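Local coordinates for protein phosphoribosylaminoimidazole-succinocarboxamide synthase (Pyrococcus horikoshii, PDB 4O81) that catalyses the ATP-dependent joining of L-aspartate to the carboxylate of 5-amino-1-(5-phosphoribosyl)imidazole-4-carboxylate, forming SAICAR in de novo purine biosynthesis, at residues W47-L52 with E191-T196; V91-V96 with E118-N123; V95-L100 with I170-K175. All coordinates share one frame; numbering follows the deposited sequence.

Interaction 1: residues W47-L52 with E191-T196; sequences WLNAQL and EISPDT. With AMP (adenosine monophosphate), chain K.
Asn49, on helix 45-62, lies against the turn made by Glu191 to Thr196, and Leu52, one turn further along, extends the contact. Glu191 reaches the interface through its carboxylate: OE1 takes a short bond from Ser193 OG at 2.6 Å, entering 35° above the carboxylate plane, while OE2 pairs with Lys13. Ile192 sets its backbone O against Leu52, and its N is bonded to Ser53 OG of the same helix. With chi1 at 71°, Ser193 OG sits over its own backbone, where it also accepts from Asp195 N (3.2 Å) in an ST turn; its CB meets Asn49 OD1 at 3.4 Å. Pro194 lies across Leu52, its CD packing 3.6 Å from Leu52 CD1 while also touching Asn49 OD1. Asp195 turns its carboxylate 76° from the Asn49 amide, with OD1 3.2 Å from Asn49 ND2; its firmer partners are Lys45 at OD1 and Tyr224 at OD2. Thr196 closes the turn, OG1 accepting from Ser193 N at 3.1 Å, and its CA lies 3.6 Å from AMP N3 at the adenine. The Glu191 side chain is about 5 Å from a cadmium ion and from a second AMP. Asn49 and Leu52 thus mainly pack on a buried loop shaped by its own hydrogen bonds, whose two carboxylates are each met by a lysine.

Interaction 2: residues V91-V96 with E118-N123; sequences VVRNVV and ELYYKN. With AMP (adenosine monophosphate), chain K.
Arg93 and Glu118 form a buried salt bridge between the neighbouring strands 84-93 and 111-121, beside the phosphate of AMP, which Arg93 also binds. From CB, which points toward the partner strand, the Arg93 chain runs out extended through CG and then bends at the CG-CD bond (chi3 79°), laying CD 3.4 Å from Glu118 OE1. NE passes the same oxygen at longer range, and CZ lies near AMP O2P and Glu118 OE1. At the tip the two terminal nitrogens divide the work. NH1 gives one hydrogen to Glu118 OE1 (2.8 Å), close to the guanidinium plane and on the syn side, though tilted 24° out of the carboxylate plane; the two planes are turned 56° apart. It gives the other to AMP O1P at 3.2 Å. NH2 holds AMP O2P at 2.6 Å, and AMP C5' lies over one face of the group. Glu118 OE1 has a second donor, Tyr120 OH at 2.7 Å, which arrives from the opposite face of the carboxylate plane to NH1, so this oxygen is gripped from both faces. Beside these groups Val91 and Glu118 make an antiparallel hydrogen-bonded pair, with Val91 N to Glu118 O at 2.9 Å and Glu118 N to Val91 O at 2.8 Å. Val91 CG2 also packs 3.8 Å from Tyr120 CE2, approaching the ring obliquely. Arg198 comes close to NH2, drawn to the same ligand. Charges alternate from phosphate to arginine to glutamate, and the Tyr120 hydroxyl adds a neutral donor to the carboxylate: Glu118 and Tyr120 form a second shell that probably fixes the rotation of the guanidinium and balances its buried charge.

Interaction 3: residues V95-L100 with I170-K175; sequences VVAGSL and ILVDFK. With AMP (adenosine monophosphate), chain K.
The phosphate- and ribose-binding corner of the AMP site is built where the loop after strand 84-93 runs beside strand 169-180. Val95 N donates to Val172 O (3.1 Å), in the carbonyl plane and on a lone pair, and apolar side chains fill in around this bond. The Val95 and Ile170 side chains cross at about a right angle, meeting through their CG2 methyls (3.8 Å), and Val172 CG1, swung anti to its amide nitrogen (chi1 166°), fits against Ala97 CB at 3.6 Å. Water 1 bridges the segments, 2.7 Å from both Val95 O and Asp173 OD2; OD2 also pairs with Arg198. Asp173 OD1 accepts from AMP O3' at 2.5 Å. Gly98 has a positive phi, which favours glycine, and a CB there would clash with AMP O2P. Ser99 binds the phosphate twice, N to O2P at 2.9 Å and OG to O1P at 2.8 Å. Replacing Asp173 by alanine removes both oxygens and is likely to leave O3' without its acceptor, Arg198 without this carboxylate and water 1 without its link to the strand. A phosphate-binding serine facing a ribose-binding aspartate is consistent with the ribonucleotide substrate site of SAICAR synthetases, which AMP probably occupies here.

In the fold
All three contacts are largely buried and all touch the same AMP, interaction 1 at the adenine, interactions 2 and 3 at the phosphate and ribose. Interactions 2 and 3 share Val95 and Val96, with centres about 9 Å apart: interaction 2 pairs strands 84-93 and 111-121, and interaction 3 sets the loop leaving 84-93 on its other neighbour, 169-180. Interaction 1, centred about 17 Å from interaction 3, meets it where Lys175 N probably donates to Thr196 O (2.9 Å). Charge and sheet bonding dominate interaction 2; interaction 3 mixes polar grips with valine packing and has partly exposed Val95 and Ile170; interaction 1 packs a helix on a loop bonded internally and to nearby lysines.

Interaction 1: residues W47-L52 with E191-T196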
loop_
_atom_site.group_PDB
_atom_site.type_symbol
_atom_site.label_atom_id
_atom_site.label_comp_id
_atom_site.label_asym_id
_atom_site.label_seq_id
_atom_site.Cartn_x
_atom_site.Cartn_y
_atom_site.Cartn_z
ATOM N N TRP A 47 21.409 -1.978 -19.692
ATOM C CA TRP A 47 20.943 -3.317 -19.342
ATOM C C TRP A 47 20.153 -3.269 -18.058
ATOM O O TRP A 47 19.041 -3.794 -17.985
ATOM C CB TRP A 47 22.119 -4.288 -19.226
ATOM C CG TRP A 47 21.696 -5.727 -19.063
ATOM C CD1 TRP A 47 21.524 -6.677 -20.066
ATOM C CD2 TRP A 47 21.357 -6.431 -17.808
ATOM N NE1 TRP A 47 21.119 -7.877 -19.540
ATOM C CE2 TRP A 47 21.002 -7.802 -18.193
ATOM C CE3 TRP A 47 21.318 -6.073 -16.459
ATOM C CZ2 TRP A 47 20.631 -8.755 -17.256
ATOM C CZ3 TRP A 47 20.936 -7.043 -15.522
ATOM C CH2 TRP A 47 20.598 -8.349 -15.914
ATOM N N LEU A 48 20.712 -2.613 -17.048
ATOM C CA LEU A 48 20.058 -2.495 -15.745
ATOM C C LEU A 48 18.704 -1.781 -15.829
ATOM O O LEU A 48 17.734 -2.231 -15.215
ATOM C CB LEU A 48 20.988 -1.815 -14.731
ATOM C CG LEU A 48 22.132 -2.666 -14.164
ATOM C CD1 LEU A 48 23.198 -1.776 -13.552
ATOM C CD2 LEU A 48 21.650 -3.705 -13.152
ATOM N N ASN A 49 18.639 -0.700 -16.612
ATOM C CA ASN A 49 17.414 0.091 -16.738
ATOM C C ASN A 49 16.323 -0.651 -17.485
ATOM O O ASN A 49 15.153 -0.618 -17.101
ATOM C CB ASN A 49 17.698 1.458 -17.374
ATOM C CG ASN A 49 18.240 2.454 -16.387
ATOM O OD1 ASN A 49 18.248 2.205 -15.183
ATOM N ND2 ASN A 49 18.717 3.589 -16.885
ATOM N N ALA A 50 16.719 -1.337 -18.551
ATOM C CA ALA A 50 15.805 -2.174 -19.321
ATOM C C ALA A 50 15.213 -3.294 -18.453
ATOM O O ALA A 50 13.997 -3.485 -18.423
ATOM C CB ALA A 50 16.518 -2.754 -20.543
ATOM N N GLN A 51 16.082 -4.010 -17.741
ATOM C CA GLN A 51 15.668 -5.128 -16.899
ATOM C C GLN A 51 14.754 -4.660 -15.765
ATOM O O GLN A 51 13.741 -5.299 -15.473
ATOM C CB GLN A 51 16.889 -5.865 -16.328
ATOM C CG GLN A 51 17.760 -6.560 -17.373
ATOM C CD GLN A 51 16.993 -7.598 -18.179
ATOM O OE1 GLN A 51 16.402 -8.524 -17.617
ATOM N NE2 GLN A 51 16.997 -7.444 -19.503
ATOM N N LEU A 52 15.104 -3.535 -15.141
ATOM C CA LEU A 52 14.254 -3.001 -14.089
ATOM C C LEU A 52 12.906 -2.565 -14.662
ATOM O O LEU A 52 11.880 -2.860 -14.071
ATOM C CB LEU A 52 14.963 -1.902 -13.289
ATOM C CG LEU A 52 16.073 -2.410 -12.370
ATOM C CD1 LEU A 52 16.967 -1.293 -11.853
ATOM C CD2 LEU A 52 15.534 -3.236 -11.210
ATOM N N GLU A 191 9.555 4.545 -19.425
ATOM C CA GLU A 191 10.335 3.608 -18.600
ATOM C C GLU A 191 10.008 3.750 -17.120
ATOM O O GLU A 191 9.394 4.726 -16.715
ATOM C CB GLU A 191 11.841 3.799 -18.825
ATOM C CG GLU A 191 12.404 5.047 -18.182
ATOM C CD GLU A 191 13.872 5.274 -18.482
ATOM O OE1 GLU A 191 14.730 4.569 -17.918
ATOM O OE2 GLU A 191 14.169 6.184 -19.272
ATOM N N ILE A 192 10.395 2.755 -16.325
ATOM C CA ILE A 192 10.391 2.878 -14.869
ATOM C C ILE A 192 11.716 2.290 -14.383
ATOM O O ILE A 192 11.905 1.066 -14.355
ATOM C CB ILE A 192 9.195 2.170 -14.191
ATOM C CG1 ILE A 192 7.856 2.632 -14.780
ATOM C CG2 ILE A 192 9.208 2.422 -12.690
ATOM C CD1 ILE A 192 6.694 1.723 -14.437
ATOM N N SER A 193 12.629 3.184 -14.021
ATOM C CA SER A 193 13.983 2.797 -13.645
ATOM C C SER A 193 14.574 3.793 -12.642
ATOM O O SER A 193 13.933 4.801 -12.324
ATOM C CB SER A 193 14.866 2.677 -14.900
ATOM O OG SER A 193 15.146 3.945 -15.462
ATOM N N PRO A 194 15.800 3.520 -12.134
ATOM C CA PRO A 194 16.456 4.491 -11.270
ATOM C C PRO A 194 16.798 5.805 -11.994
ATOM O O PRO A 194 17.211 6.760 -11.341
ATOM C CB PRO A 194 17.742 3.764 -10.819
ATOM C CG PRO A 194 17.464 2.311 -11.032
ATOM C CD PRO A 194 16.544 2.247 -12.205
ATOM N N ASP A 195 16.627 5.855 -13.312
ATOM C CA ASP A 195 16.729 7.121 -14.039
ATOM C C ASP A 195 15.500 8.007 -13.801
ATOM O O ASP A 195 15.602 9.231 -13.850
ATOM C CB ASP A 195 16.921 6.901 -15.549
ATOM C CG ASP A 195 18.386 6.670 -15.950
ATOM O OD1 ASP A 195 18.667 6.788 -17.158
ATOM O OD2 ASP A 195 19.251 6.355 -15.091
ATOM N N THR A 196 14.352 7.383 -13.540
ATOM C CA THR A 196 13.070 8.100 -13.498
ATOM C C THR A 196 12.350 8.017 -12.144
ATOM O O THR A 196 11.193 8.446 -12.024
ATOM C CB THR A 196 12.115 7.574 -14.579
ATOM O OG1 THR A 196 11.875 6.186 -14.341
ATOM C CG2 THR A 196 12.698 7.774 -15.984
HETATM P P AMP K . 12.029 16.802 -9.252
HETATM O O1P AMP K . 10.798 17.553 -9.731
HETATM O O2P AMP K . 12.168 16.741 -7.755
HETATM O O3P AMP K . 13.317 17.211 -9.910
HETATM O "O5'" AMP K . 11.798 15.276 -9.783
HETATM C "C5'" AMP K . 10.799 14.390 -9.238
HETATM C "C4'" AMP K . 10.929 12.913 -9.669
HETATM O "O4'" AMP K . 10.497 12.714 -11.012
HETATM C "C3'" AMP K . 12.342 12.325 -9.615
HETATM O "O3'" AMP K . 12.271 10.929 -9.289
HETATM C "C2'" AMP K . 12.850 12.446 -11.030
HETATM O "O2'" AMP K . 13.829 11.445 -11.327
HETATM C "C1'" AMP K . 11.576 12.271 -11.847
HETATM N N9 AMP K . 11.665 13.072 -13.091
HETATM C C8 AMP K . 11.202 14.326 -13.268
HETATM N N7 AMP K . 11.454 14.760 -14.531
HETATM C C5 AMP K . 12.093 13.788 -15.188
HETATM C C6 AMP K . 12.649 13.594 -16.556
HETATM N N6 AMP K . 12.571 14.569 -17.495
HETATM N N1 AMP K . 13.237 12.397 -16.820
HETATM C C2 AMP K . 13.329 11.418 -15.892
HETATM N N3 AMP K . 12.842 11.534 -14.638
HETATM C C4 AMP K . 12.227 12.667 -14.233
#

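Interaction 2: residues V91-V96 with E118-N123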
loop_
_atom_site.group_PDB
_atom_site.type_symbol
_atom_site.label_atom_id
_atom_site.label_comp_id
_atom_site.label_asym_id
_atom_site.label_seq_id
_atom_site.Cartn_x
_atom_site.Cartn_y
_atom_site.Cartn_z
ATOM N N VAL A 91 4.260 13.146 -12.111
ATOM C CA VAL A 91 5.134 12.888 -10.978
ATOM C C VAL A 91 4.348 12.558 -9.709
ATOM O O VAL A 91 3.429 13.286 -9.323
ATOM C CB VAL A 91 6.109 14.075 -10.737
ATOM C CG1 VAL A 91 6.873 13.919 -9.431
ATOM C CG2 VAL A 91 7.085 14.217 -11.902
ATOM N N VAL A 92 4.696 11.446 -9.070
ATOM C CA VAL A 92 4.064 11.081 -7.812
ATOM C C VAL A 92 5.130 11.132 -6.724
ATOM O O VAL A 92 6.258 10.635 -6.928
ATOM C CB VAL A 92 3.404 9.686 -7.834
ATOM C CG1 VAL A 92 2.653 9.427 -6.523
ATOM C CG2 VAL A 92 2.463 9.551 -9.012
ATOM N N ARG A 93 4.764 11.734 -5.586
ATOM C CA ARG A 93 5.710 12.000 -4.505
ATOM C C ARG A 93 5.187 11.481 -3.170
ATOM O O ARG A 93 4.074 11.823 -2.753
ATOM C CB ARG A 93 6.038 13.504 -4.426
ATOM C CG ARG A 93 6.187 14.151 -5.809
ATOM C CD ARG A 93 6.653 15.605 -5.771
ATOM N NE ARG A 93 8.085 15.678 -5.553
ATOM C CZ ARG A 93 8.976 16.233 -6.377
ATOM N NH1 ARG A 93 8.611 16.842 -7.494
ATOM N NH2 ARG A 93 10.263 16.194 -6.049
ATOM N N ASN A 94 6.001 10.658 -2.505
ATOM C CA ASN A 94 5.678 10.132 -1.182
ATOM C C ASN A 94 6.494 10.803 -0.082
ATOM O O ASN A 94 6.046 10.909 1.051
ATOM C CB ASN A 94 5.924 8.624 -1.146
ATOM C CG ASN A 94 5.070 7.888 -2.140
ATOM O OD1 ASN A 94 3.854 8.012 -2.093
ATOM N ND2 ASN A 94 5.694 7.160 -3.076
ATOM N N VAL A 95 7.714 11.203 -0.429
ATOM C CA VAL A 95 8.670 11.780 0.520
ATOM C C VAL A 95 9.221 13.063 -0.104
ATOM O O VAL A 95 9.525 13.070 -1.282
ATOM C CB VAL A 95 9.824 10.768 0.783
ATOM C CG1 VAL A 95 10.950 11.406 1.574
ATOM C CG2 VAL A 95 9.304 9.520 1.488
ATOM N N VAL A 96 9.360 14.128 0.684
ATOM C CA VAL A 96 9.881 15.421 0.205
ATOM C C VAL A 96 11.343 15.286 -0.265
ATOM O O VAL A 96 12.201 14.817 0.475
ATOM C CB VAL A 96 9.747 16.537 1.288
ATOM C CG1 VAL A 96 10.412 17.850 0.843
ATOM C CG2 VAL A 96 8.287 16.776 1.665
ATOM N N GLU A 118 1.919 15.652 -9.193
ATOM C CA GLU A 118 2.204 16.869 -9.957
ATOM C C GLU A 118 2.206 16.580 -11.467
ATOM O O GLU A 118 2.685 15.519 -11.897
ATOM C CB GLU A 118 3.560 17.457 -9.554
ATOM C CG GLU A 118 3.658 17.897 -8.099
ATOM C CD GLU A 118 5.095 18.102 -7.637
ATOM O OE1 GLU A 118 6.075 17.739 -8.356
ATOM O OE2 GLU A 118 5.251 18.633 -6.525
ATOM N N LEU A 119 1.669 17.523 -12.244
ATOM C CA LEU A 119 1.658 17.457 -13.716
ATOM C C LEU A 119 2.657 18.441 -14.281
ATOM O O LEU A 119 2.709 19.598 -13.854
ATOM C CB LEU A 119 0.278 17.788 -14.293
ATOM C CG LEU A 119 -0.926 16.981 -13.807
ATOM C CD1 LEU A 119 -2.223 17.551 -14.339
ATOM C CD2 LEU A 119 -0.814 15.513 -14.185
ATOM N N TYR A 120 3.454 17.973 -15.233
ATOM C CA TYR A 120 4.406 18.827 -15.916
ATOM C C TYR A 120 4.169 18.729 -17.403
ATOM O O TYR A 120 3.962 17.638 -17.953
ATOM C CB TYR A 120 5.847 18.424 -15.602
ATOM C CG TYR A 120 6.229 18.647 -14.151
ATOM C CD1 TYR A 120 6.846 19.828 -13.752
ATOM C CD2 TYR A 120 5.931 17.684 -13.172
ATOM C CE1 TYR A 120 7.200 20.044 -12.428
ATOM C CE2 TYR A 120 6.283 17.886 -11.843
ATOM C CZ TYR A 120 6.918 19.061 -11.480
ATOM O OH TYR A 120 7.238 19.286 -10.167
ATOM N N TYR A 121 4.205 19.884 -18.051
ATOM C CA TYR A 121 4.081 19.946 -19.486
ATOM C C TYR A 121 5.432 19.551 -20.092
ATOM O O TYR A 121 6.462 20.169 -19.811
ATOM C CB TYR A 121 3.654 21.349 -19.906
ATOM C CG TYR A 121 3.682 21.621 -21.391
ATOM C CD1 TYR A 121 3.251 20.662 -22.327
ATOM C CD2 TYR A 121 4.112 22.846 -21.862
ATOM C CE1 TYR A 121 3.272 20.928 -23.685
ATOM C CE2 TYR A 121 4.122 23.126 -23.215
ATOM C CZ TYR A 121 3.703 22.169 -24.115
ATOM O OH TYR A 121 3.725 22.475 -25.452
ATOM N N LYS A 122 5.415 18.500 -20.905
ATOM C CA LYS A 122 6.652 17.972 -21.491
ATOM C C LYS A 122 7.082 18.853 -22.651
ATOM O O LYS A 122 6.520 18.751 -23.734
ATOM C CB LYS A 122 6.460 16.515 -21.926
ATOM C CG LYS A 122 7.753 15.720 -22.027
ATOM C CD LYS A 122 7.506 14.244 -22.348
ATOM C CE LYS A 122 8.743 13.405 -22.064
ATOM N NZ LYS A 122 9.805 13.499 -23.109
ATOM N N ASN A 123 8.065 19.725 -22.403
ATOM C CA ASN A 123 8.503 20.747 -23.355
ATOM C C ASN A 123 9.887 21.244 -22.989
ATOM O O ASN A 123 10.043 21.933 -21.989
ATOM C CB ASN A 123 7.522 21.929 -23.362
ATOM C CG ASN A 123 7.873 22.984 -24.404
ATOM O OD1 ASN A 123 8.830 23.760 -24.255
ATOM N ND2 ASN A 123 7.068 23.041 -25.453
HETATM P P AMP K . 12.029 16.802 -9.252
HETATM O O1P AMP K . 10.798 17.553 -9.731
HETATM O O2P AMP K . 12.168 16.741 -7.755
HETATM O O3P AMP K . 13.317 17.211 -9.910
HETATM O "O5'" AMP K . 11.798 15.276 -9.783
HETATM C "C5'" AMP K . 10.799 14.390 -9.238
HETATM C "C4'" AMP K . 10.929 12.913 -9.669
HETATM O "O4'" AMP K . 10.497 12.714 -11.012
HETATM C "C3'" AMP K . 12.342 12.325 -9.615
HETATM O "O3'" AMP K . 12.271 10.929 -9.289
HETATM C "C2'" AMP K . 12.850 12.446 -11.030
HETATM O "O2'" AMP K . 13.829 11.445 -11.327
HETATM C "C1'" AMP K . 11.576 12.271 -11.847
HETATM N N9 AMP K . 11.665 13.072 -13.091
HETATM C C8 AMP K . 11.202 14.326 -13.268
HETATM N N7 AMP K . 11.454 14.760 -14.531
HETATM C C5 AMP K . 12.093 13.788 -15.188
HETATM C C6 AMP K . 12.649 13.594 -16.556
HETATM N N6 AMP K . 12.571 14.569 -17.495
HETATM N N1 AMP K . 13.237 12.397 -16.820
HETATM C C2 AMP K . 13.329 11.418 -15.892
HETATM N N3 AMP K . 12.842 11.534 -14.638
HETATM C C4 AMP K . 12.227 12.667 -14.233
#

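Interaction 3: residues V95-L100 with I170-K175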
loop_
_atom_site.group_PDB
_atom_site.type_symbol
_atom_site.label_atom_id
_atom_site.label_comp_id
_atom_site.label_asym_id
_atom_site.label_seq_id
_atom_site.Cartn_x
_atom_site.Cartn_y
_atom_site.Cartn_z
ATOM N N VAL A 95 7.714 11.203 -0.429
ATOM C CA VAL A 95 8.670 11.780 0.520
ATOM C C VAL A 95 9.221 13.063 -0.104
ATOM O O VAL A 95 9.525 13.070 -1.282
ATOM C CB VAL A 95 9.824 10.768 0.783
ATOM C CG1 VAL A 95 10.950 11.406 1.574
ATOM C CG2 VAL A 95 9.304 9.520 1.488
ATOM N N VAL A 96 9.360 14.128 0.684
ATOM C CA VAL A 96 9.881 15.421 0.205
ATOM C C VAL A 96 11.343 15.286 -0.265
ATOM O O VAL A 96 12.201 14.817 0.475
ATOM C CB VAL A 96 9.747 16.537 1.288
ATOM C CG1 VAL A 96 10.412 17.850 0.843
ATOM C CG2 VAL A 96 8.287 16.776 1.665
ATOM N N ALA A 97 11.597 15.670 -1.508
ATOM C CA ALA A 97 12.941 15.652 -2.098
ATOM C C ALA A 97 12.921 16.521 -3.346
ATOM O O ALA A 97 11.840 16.903 -3.823
ATOM C CB ALA A 97 13.373 14.224 -2.448
ATOM N N GLY A 98 14.106 16.828 -3.873
ATOM C CA GLY A 98 14.253 17.617 -5.113
ATOM C C GLY A 98 13.405 18.878 -5.103
ATOM O O GLY A 98 13.379 19.595 -4.095
ATOM N N SER A 99 12.678 19.123 -6.202
ATOM C CA SER A 99 11.958 20.384 -6.399
ATOM C C SER A 99 10.819 20.645 -5.401
ATOM O O SER A 99 10.425 21.802 -5.221
ATOM C CB SER A 99 11.457 20.519 -7.845
ATOM O OG SER A 99 10.309 19.717 -8.083
ATOM N N LEU A 100 10.301 19.599 -4.747
ATOM C CA LEU A 100 9.215 19.786 -3.770
ATOM C C LEU A 100 9.625 20.698 -2.601
ATOM O O LEU A 100 8.783 21.360 -1.986
ATOM C CB LEU A 100 8.685 18.441 -3.252
ATOM C CG LEU A 100 7.373 18.402 -2.463
ATOM C CD1 LEU A 100 6.233 19.088 -3.217
ATOM C CD2 LEU A 100 7.004 16.963 -2.128
ATOM N N ILE A 170 12.769 2.851 -0.059
ATOM C CA ILE A 170 11.774 3.913 -0.063
ATOM C C ILE A 170 11.566 4.440 -1.483
ATOM O O ILE A 170 12.519 4.924 -2.138
ATOM C CB ILE A 170 12.187 5.078 0.860
ATOM C CG1 ILE A 170 12.420 4.573 2.281
ATOM C CG2 ILE A 170 11.133 6.196 0.848
ATOM C CD1 ILE A 170 13.197 5.532 3.169
ATOM N N LEU A 171 10.333 4.342 -1.975
ATOM C CA LEU A 171 9.983 5.054 -3.213
ATOM C C LEU A 171 9.688 6.495 -2.855
ATOM O O LEU A 171 8.597 6.811 -2.366
ATOM C CB LEU A 171 8.771 4.430 -3.900
ATOM C CG LEU A 171 8.278 5.006 -5.236
ATOM C CD1 LEU A 171 9.353 4.936 -6.314
ATOM C CD2 LEU A 171 7.048 4.221 -5.672
ATOM N N VAL A 172 10.672 7.359 -3.081
ATOM C CA VAL A 172 10.601 8.765 -2.666
ATOM C C VAL A 172 9.678 9.550 -3.611
ATOM O O VAL A 172 8.745 10.219 -3.167
ATOM C CB VAL A 172 12.032 9.383 -2.566
ATOM C CG1 VAL A 172 11.984 10.908 -2.473
ATOM C CG2 VAL A 172 12.760 8.794 -1.345
ATOM N N ASP A 173 9.937 9.446 -4.917
ATOM C CA ASP A 173 9.069 10.019 -5.944
ATOM C C ASP A 173 9.428 9.351 -7.269
ATOM O O ASP A 173 10.395 8.568 -7.329
ATOM C CB ASP A 173 9.205 11.552 -6.024
ATOM C CG ASP A 173 10.653 12.008 -6.172
ATOM O OD1 ASP A 173 11.371 11.433 -6.986
ATOM O OD2 ASP A 173 11.073 12.936 -5.469
ATOM N N PHE A 174 8.665 9.637 -8.313
ATOM C CA PHE A 174 8.934 9.080 -9.644
ATOM C C PHE A 174 8.100 9.778 -10.729
ATOM O O PHE A 174 7.088 10.389 -10.423
ATOM C CB PHE A 174 8.762 7.534 -9.669
ATOM C CG PHE A 174 7.353 7.055 -9.430
ATOM C CD1 PHE A 174 6.609 6.516 -10.473
ATOM C CD2 PHE A 174 6.774 7.128 -8.174
ATOM C CE1 PHE A 174 5.312 6.061 -10.270
ATOM C CE2 PHE A 174 5.465 6.693 -7.973
ATOM C CZ PHE A 174 4.735 6.165 -9.017
ATOM N N LYS A 175 8.569 9.717 -11.976
ATOM C CA LYS A 175 7.871 10.290 -13.114
ATOM C C LYS A 175 7.315 9.172 -13.985
ATOM O O LYS A 175 7.995 8.191 -14.233
ATOM C CB LYS A 175 8.796 11.171 -13.978
ATOM C CG LYS A 175 8.169 11.587 -15.318
ATOM C CD LYS A 175 9.129 11.705 -16.506
ATOM C CE LYS A 175 10.033 10.497 -16.719
ATOM N NZ LYS A 175 9.861 9.867 -18.057
HETATM P P AMP K . 12.029 16.802 -9.252
HETATM O O1P AMP K . 10.798 17.553 -9.731
HETATM O O2P AMP K . 12.168 16.741 -7.755
HETATM O O3P AMP K . 13.317 17.211 -9.910
HETATM O "O5'" AMP K . 11.798 15.276 -9.783
HETATM C "C5'" AMP K . 10.799 14.390 -9.238
HETATM C "C4'" AMP K . 10.929 12.913 -9.669
HETATM O "O4'" AMP K . 10.497 12.714 -11.012
HETATM C "C3'" AMP K . 12.342 12.325 -9.615
HETATM O "O3'" AMP K . 12.271 10.929 -9.289
HETATM C "C2'" AMP K . 12.850 12.446 -11.030
HETATM O "O2'" AMP K . 13.829 11.445 -11.327
HETATM C "C1'" AMP K . 11.576 12.271 -11.847
HETATM N N9 AMP K . 11.665 13.072 -13.091
HETATM C C8 AMP K . 11.202 14.326 -13.268
HETATM N N7 AMP K . 11.454 14.760 -14.531
HETATM C C5 AMP K . 12.093 13.788 -15.188
HETATM C C6 AMP K . 12.649 13.594 -16.556
HETATM N N6 AMP K . 12.571 14.569 -17.495
HETATM N N1 AMP K . 13.237 12.397 -16.820
HETATM C C2 AMP K . 13.329 11.418 -15.892
HETATM N N3 AMP K . 12.842 11.534 -14.638
HETATM C C4 AMP K . 12.227 12.667 -14.233
HETATM O O HOH W 1 9.602 14.316 -3.651
#